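Local atomic coordinates of Sodium/calcium exchanger membrane region domain-containing protein (Archaeoglobus fulgidus, PDB entry 4KPP), a protein that probably exchanges protons for calcium ions across the archaeal cell membrane, as a member of the sodium/calcium exchanger family. Residues Y99-M104 against L307-R312; P77-D82 against I290-I295. One frame throughout, in Å; residues are numbered along the deposited sequence.

Contact 1: Y99-M104 against L307-R312; sequences YATANM and LPLDAR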
loop_
_atom_site.group_PDB
_atom_site.type_symbol
_atom_site.label_atom_id
_atom_site.label_comp_id
_atom_site.label_asym_id
_atom_site.label_seq_id
_atom_site.Cartn_x
_atom_site.Cartn_y
_atom_site.Cartn_z
ATOM N N TYR A 99 -14.039 -9.207 5.877
ATOM C CA TYR A 99 -13.628 -8.396 4.731
ATOM C C TYR A 99 -12.500 -7.423 5.077
ATOM O O TYR A 99 -11.613 -7.179 4.260
ATOM C CB TYR A 99 -14.816 -7.629 4.141
ATOM C CG TYR A 99 -15.879 -8.501 3.498
ATOM C CD1 TYR A 99 -15.633 -9.838 3.195
ATOM C CD2 TYR A 99 -17.129 -7.980 3.185
ATOM C CE1 TYR A 99 -16.611 -10.631 2.606
ATOM C CE2 TYR A 99 -18.110 -8.764 2.596
ATOM C CZ TYR A 99 -17.847 -10.086 2.309
ATOM O OH TYR A 99 -18.826 -10.858 1.723
ATOM N N ALA A 100 -12.536 -6.877 6.289
ATOM C CA ALA A 100 -11.538 -5.906 6.720
ATOM C C ALA A 100 -10.144 -6.513 6.707
ATOM O O ALA A 100 -9.185 -5.884 6.255
ATOM C CB ALA A 100 -11.873 -5.371 8.109
ATOM N N THR A 101 -10.036 -7.744 7.194
ATOM C CA THR A 101 -8.743 -8.414 7.258
ATOM C C THR A 101 -8.348 -9.001 5.905
ATOM O O THR A 101 -7.181 -8.958 5.518
ATOM C CB THR A 101 -8.721 -9.505 8.336
ATOM O OG1 THR A 101 -9.158 -8.948 9.581
ATOM C CG2 THR A 101 -7.312 -10.055 8.496
ATOM N N ALA A 102 -9.330 -9.537 5.187
ATOM C CA ALA A 102 -9.096 -10.086 3.853
ATOM C C ALA A 102 -8.591 -9.018 2.885
ATOM O O ALA A 102 -7.699 -9.276 2.082
ATOM C CB ALA A 102 -10.362 -10.742 3.312
ATOM N N ASN A 103 -9.166 -7.822 2.963
ATOM C CA ASN A 103 -8.753 -6.718 2.099
ATOM C C ASN A 103 -7.341 -6.241 2.428
ATOM O O ASN A 103 -6.556 -5.913 1.537
ATOM C CB ASN A 103 -9.746 -5.556 2.199
ATOM C CG ASN A 103 -9.402 -4.412 1.266
ATOM O OD1 ASN A 103 -8.743 -3.450 1.660
ATOM N ND2 ASN A 103 -9.850 -4.511 0.018
ATOM N N MET A 104 -7.028 -6.215 3.717
ATOM C CA MET A 104 -5.718 -5.790 4.191
ATOM C C MET A 104 -4.626 -6.768 3.762
ATOM O O MET A 104 -3.556 -6.364 3.301
ATOM C CB MET A 104 -5.740 -5.675 5.713
ATOM C CG MET A 104 -4.527 -4.999 6.312
ATOM S SD MET A 104 -3.729 -6.050 7.536
ATOM C CE MET A 104 -2.802 -7.130 6.482
ATOM N N LEU A 307 -10.598 -6.839 17.128
ATOM C CA LEU A 307 -11.061 -7.296 15.825
ATOM C C LEU A 307 -10.863 -8.803 15.724
ATOM O O LEU A 307 -9.728 -9.278 15.681
ATOM C CB LEU A 307 -10.306 -6.579 14.707
ATOM C CG LEU A 307 -10.605 -6.995 13.266
ATOM C CD1 LEU A 307 -12.063 -6.743 12.920
ATOM C CD2 LEU A 307 -9.692 -6.255 12.304
ATOM N N PRO A 308 -11.972 -9.561 15.690
ATOM C CA PRO A 308 -11.893 -11.025 15.689
ATOM C C PRO A 308 -11.217 -11.548 14.428
ATOM O O PRO A 308 -11.266 -10.908 13.377
ATOM C CB PRO A 308 -13.366 -11.463 15.725
ATOM C CG PRO A 308 -14.129 -10.254 16.176
ATOM C CD PRO A 308 -13.363 -9.083 15.642
ATOM N N LEU A 309 -10.582 -12.705 14.550
ATOM C CA LEU A 309 -9.896 -13.334 13.439
ATOM C C LEU A 309 -10.314 -14.796 13.427
ATOM O O LEU A 309 -9.895 -15.570 14.288
ATOM C CB LEU A 309 -8.385 -13.218 13.639
ATOM C CG LEU A 309 -7.463 -12.701 12.532
ATOM C CD1 LEU A 309 -8.009 -11.445 11.862
ATOM C CD2 LEU A 309 -6.075 -12.434 13.120
ATOM N N ASP A 310 -11.152 -15.173 12.468
ATOM C CA ASP A 310 -11.609 -16.556 12.375
ATOM C C ASP A 310 -10.507 -17.452 11.807
ATOM O O ASP A 310 -9.388 -16.991 11.572
ATOM C CB ASP A 310 -12.907 -16.661 11.558
ATOM C CG ASP A 310 -12.706 -16.386 10.070
ATOM O OD1 ASP A 310 -11.667 -15.819 9.687
ATOM O OD2 ASP A 310 -13.606 -16.733 9.274
ATOM N N ALA A 311 -10.823 -18.726 11.595
ATOM C CA ALA A 311 -9.849 -19.674 11.060
ATOM C C ALA A 311 -9.272 -19.195 9.730
ATOM O O ALA A 311 -8.053 -19.149 9.554
ATOM C CB ALA A 311 -10.477 -21.057 10.906
ATOM N N ARG A 312 -10.154 -18.824 8.805
ATOM C CA ARG A 312 -9.750 -18.342 7.485
ATOM C C ARG A 312 -8.828 -17.120 7.552
ATOM O O ARG A 312 -7.728 -17.135 6.996
ATOM C CB ARG A 312 -10.984 -18.034 6.624
ATOM C CG ARG A 312 -10.675 -17.357 5.292
ATOM C CD ARG A 312 -9.856 -18.260 4.380
ATOM N NE ARG A 312 -9.460 -17.593 3.140
ATOM C CZ ARG A 312 -10.203 -17.552 2.037
ATOM N NH1 ARG A 312 -11.394 -18.135 2.014
ATOM N NH2 ARG A 312 -9.758 -16.924 0.957
HETATM O O HOH W 1 -11.182 -10.323 10.623
#
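T101 and L309 mark the closest backbone approach between segment 99-104 of helix 96-127 and segment 307-312, which runs from strand to helix; their CA atoms stand 8.0 Å apart, and the segments meet through side chains and a bridging water. Segment 307-312 leaves strand 307-308 through L309 and D310 and enters a new helix at A311, with D310 at its N-cap: D310 OD1 accepts from the backbone N of Q313. T101 faces the turn and touches both leucines. Its OG1 lies 3.6 Å from L309 CD1 and 3.9 Å from L307 CD2, while its methyl, CG2, sits 3.7 Å from the same L309 CD1. The T101 and L309 side chains cross nearly at right angles; T101 and L307 instead run past each other in opposite senses. L309 reaches the helix with an almost eclipsed first torsion (chi1 -130°), which swings CD1 inward although CB points to the side. The contact joins the two sodium/calcium exchanger family regions of the chain where strand 307-308 pairs antiparallel with 160-161, through backbone bonds of L307 to I161 and L309 to G159. Amid these hydrocarbon contacts the T101 hydroxyl has a polar partner. OG1 is anti to its carbonyl carbon (chi1 -53°) and donates to a water at 2.7 Å from OG1, which in turn donates to P308 O at 2.8 Å.

Contact 2: P77-D82 against I290-I295; sequences PEYAVD and IGTIAI
Two flat groups of segment 77-82 of helix 76-91, the Y79 ring and the D82 carboxylate, meet segment 290-295 of helix 288-299 in different ways. This is helix-helix packing within the membrane fold of a sodium/calcium exchanger, each segment lying in a predicted transmembrane span and coming from a different one of the two family regions of the chain. The ring offers an edge: T292 OG1 lies close to the ring plane, 4.0 Å from Y79 CE2, and the two side chains cross at about a right angle. The carboxylate offers a face. I293 CG2 stands almost directly over it, 3.5 Å from D82 CG and at much the same distance from both oxygens, while the opposite face is covered by N103 OD1, 3.3 Å from D82 CG. The planar group is thus sandwiched between a methyl and an amide oxygen. The backbones approach most closely at D82 and I293, where the CA atoms are 7.0 Å apart; between Y79 and T292 the CA separation is 7.9 Å. No hydrogen bond crosses the interface. Its hydroxyls are engaged elsewhere: Y79 OH bonds to N284 OD1, tying the outer end of the ring to the preceding helix 271-285, and T292 OG1 bonds to L288 O within its own helix. The branching of I293 decides which methyl meets the acid. CG1 lies between the backbone N and the carbonyl carbon (chi1 64°), which turns CG2 toward segment 77-82, 3.6 Å from D82 OD1.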
loop_
_atom_site.group_PDB
_atom_site.type_symbol
_atom_site.label_atom_id
_atom_site.label_comp_id
_atom_site.label_asym_id
_atom_site.label_seq_id
_atom_site.Cartn_x
_atom_site.Cartn_y
_atom_site.Cartn_z
ATOM N N PRO A 77 -6.299 5.413 -1.253
ATOM C CA PRO A 77 -7.495 4.633 -1.591
ATOM C C PRO A 77 -7.573 3.292 -0.858
ATOM O O PRO A 77 -8.670 2.828 -0.552
ATOM C CB PRO A 77 -7.336 4.396 -3.092
ATOM C CG PRO A 77 -6.582 5.572 -3.571
ATOM C CD PRO A 77 -5.628 5.916 -2.469
ATOM N N GLU A 78 -6.428 2.684 -0.573
ATOM C CA GLU A 78 -6.432 1.421 0.151
ATOM C C GLU A 78 -6.898 1.618 1.591
ATOM O O GLU A 78 -7.656 0.806 2.125
ATOM C CB GLU A 78 -5.054 0.755 0.115
ATOM C CG GLU A 78 -4.905 -0.411 1.090
ATOM C CD GLU A 78 -5.954 -1.503 0.894
ATOM O OE1 GLU A 78 -6.252 -2.224 1.872
ATOM O OE2 GLU A 78 -6.473 -1.654 -0.232
ATOM N N TYR A 79 -6.445 2.699 2.217
ATOM C CA TYR A 79 -6.863 3.006 3.578
ATOM C C TYR A 79 -8.349 3.330 3.636
ATOM O O TYR A 79 -9.030 2.976 4.597
ATOM C CB TYR A 79 -6.036 4.158 4.160
ATOM C CG TYR A 79 -4.666 3.726 4.621
ATOM C CD1 TYR A 79 -3.657 3.463 3.704
ATOM C CD2 TYR A 79 -4.384 3.571 5.972
ATOM C CE1 TYR A 79 -2.406 3.059 4.119
ATOM C CE2 TYR A 79 -3.135 3.170 6.398
ATOM C CZ TYR A 79 -2.149 2.916 5.467
ATOM O OH TYR A 79 -0.901 2.513 5.881
ATOM N N ALA A 80 -8.849 3.993 2.599
ATOM C CA ALA A 80 -10.247 4.402 2.564
ATOM C C ALA A 80 -11.180 3.221 2.318
ATOM O O ALA A 80 -12.225 3.108 2.956
ATOM C CB ALA A 80 -10.458 5.479 1.517
ATOM N N VAL A 81 -10.798 2.346 1.392
ATOM C CA VAL A 81 -11.585 1.151 1.098
ATOM C C VAL A 81 -11.547 0.161 2.260
ATOM O O VAL A 81 -12.587 -0.345 2.689
ATOM C CB VAL A 81 -11.107 0.452 -0.196
ATOM C CG1 VAL A 81 -11.783 -0.907 -0.357
ATOM C CG2 VAL A 81 -11.375 1.334 -1.410
ATOM N N ASP A 82 -10.353 -0.111 2.777
ATOM C CA ASP A 82 -10.222 -1.027 3.902
ATOM C C ASP A 82 -10.846 -0.413 5.149
ATOM O O ASP A 82 -11.420 -1.117 5.981
ATOM C CB ASP A 82 -8.755 -1.361 4.163
ATOM C CG ASP A 82 -8.582 -2.668 4.911
ATOM O OD1 ASP A 82 -9.604 -3.287 5.286
ATOM O OD2 ASP A 82 -7.422 -3.075 5.130
ATOM N N ILE A 290 -2.896 -1.946 9.535
ATOM C CA ILE A 290 -3.419 -2.916 10.488
ATOM C C ILE A 290 -3.989 -2.205 11.710
ATOM O O ILE A 290 -5.085 -2.523 12.167
ATOM C CB ILE A 290 -2.341 -3.916 10.938
ATOM C CG1 ILE A 290 -1.561 -4.438 9.729
ATOM C CG2 ILE A 290 -2.975 -5.060 11.724
ATOM C CD1 ILE A 290 -0.481 -5.443 10.076
ATOM N N GLY A 291 -3.240 -1.237 12.228
ATOM C CA GLY A 291 -3.703 -0.439 13.345
ATOM C C GLY A 291 -4.979 0.311 13.015
ATOM O O GLY A 291 -5.891 0.394 13.839
ATOM N N THR A 292 -5.048 0.846 11.800
ATOM C CA THR A 292 -6.194 1.637 11.370
ATOM C C THR A 292 -7.495 0.835 11.360
ATOM O O THR A 292 -8.510 1.293 11.881
ATOM C CB THR A 292 -5.964 2.262 9.981
ATOM O OG1 THR A 292 -4.838 3.148 10.036
ATOM C CG2 THR A 292 -7.189 3.045 9.540
ATOM N N ILE A 293 -7.472 -0.361 10.780
ATOM C CA ILE A 293 -8.689 -1.164 10.717
ATOM C C ILE A 293 -9.134 -1.651 12.099
ATOM O O ILE A 293 -10.331 -1.743 12.372
ATOM C CB ILE A 293 -8.583 -2.349 9.721
ATOM C CG1 ILE A 293 -7.515 -3.350 10.162
ATOM C CG2 ILE A 293 -8.315 -1.842 8.305
ATOM C CD1 ILE A 293 -7.501 -4.620 9.342
ATOM N N ALA A 294 -8.175 -1.944 12.973
ATOM C CA ALA A 294 -8.500 -2.374 14.331
ATOM C C ALA A 294 -9.045 -1.208 15.151
ATOM O O ALA A 294 -9.989 -1.371 15.922
ATOM C CB ALA A 294 -7.284 -2.990 15.008
ATOM N N ILE A 295 -8.447 -0.032 14.975
ATOM C CA ILE A 295 -8.912 1.177 15.650
ATOM C C ILE A 295 -10.318 1.553 15.186
ATOM O O ILE A 295 -11.206 1.787 16.006
ATOM C CB ILE A 295 -7.948 2.368 15.422
ATOM C CG1 ILE A 295 -6.702 2.222 16.300
ATOM C CG2 ILE A 295 -8.635 3.684 15.740
ATOM C CD1 ILE A 295 -5.645 3.285 16.052
#

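Overall arrangement
The centres of contacts 1 and 2 are 12 Å apart, and the two meet through the successive helices 76-91 and 96-127. A100 O lies 2.8 Å from D82 OD1, and M104 CB lies 3.2 Å from D82 OD2, so the acid of contact 2 abuts the helix of contact 1. N103 OD1 also comes within 2.8 Å of E78 OE1. On the partner side, helix 288-299 leads on to strand 307-308. The segments therefore alternate along the chain, with two consecutive elements facing two others. Both contacts lie away from the calcium site formed by I330, D333, K335 and E340; a bound monoolein is about 11 Å from the L309 side chain.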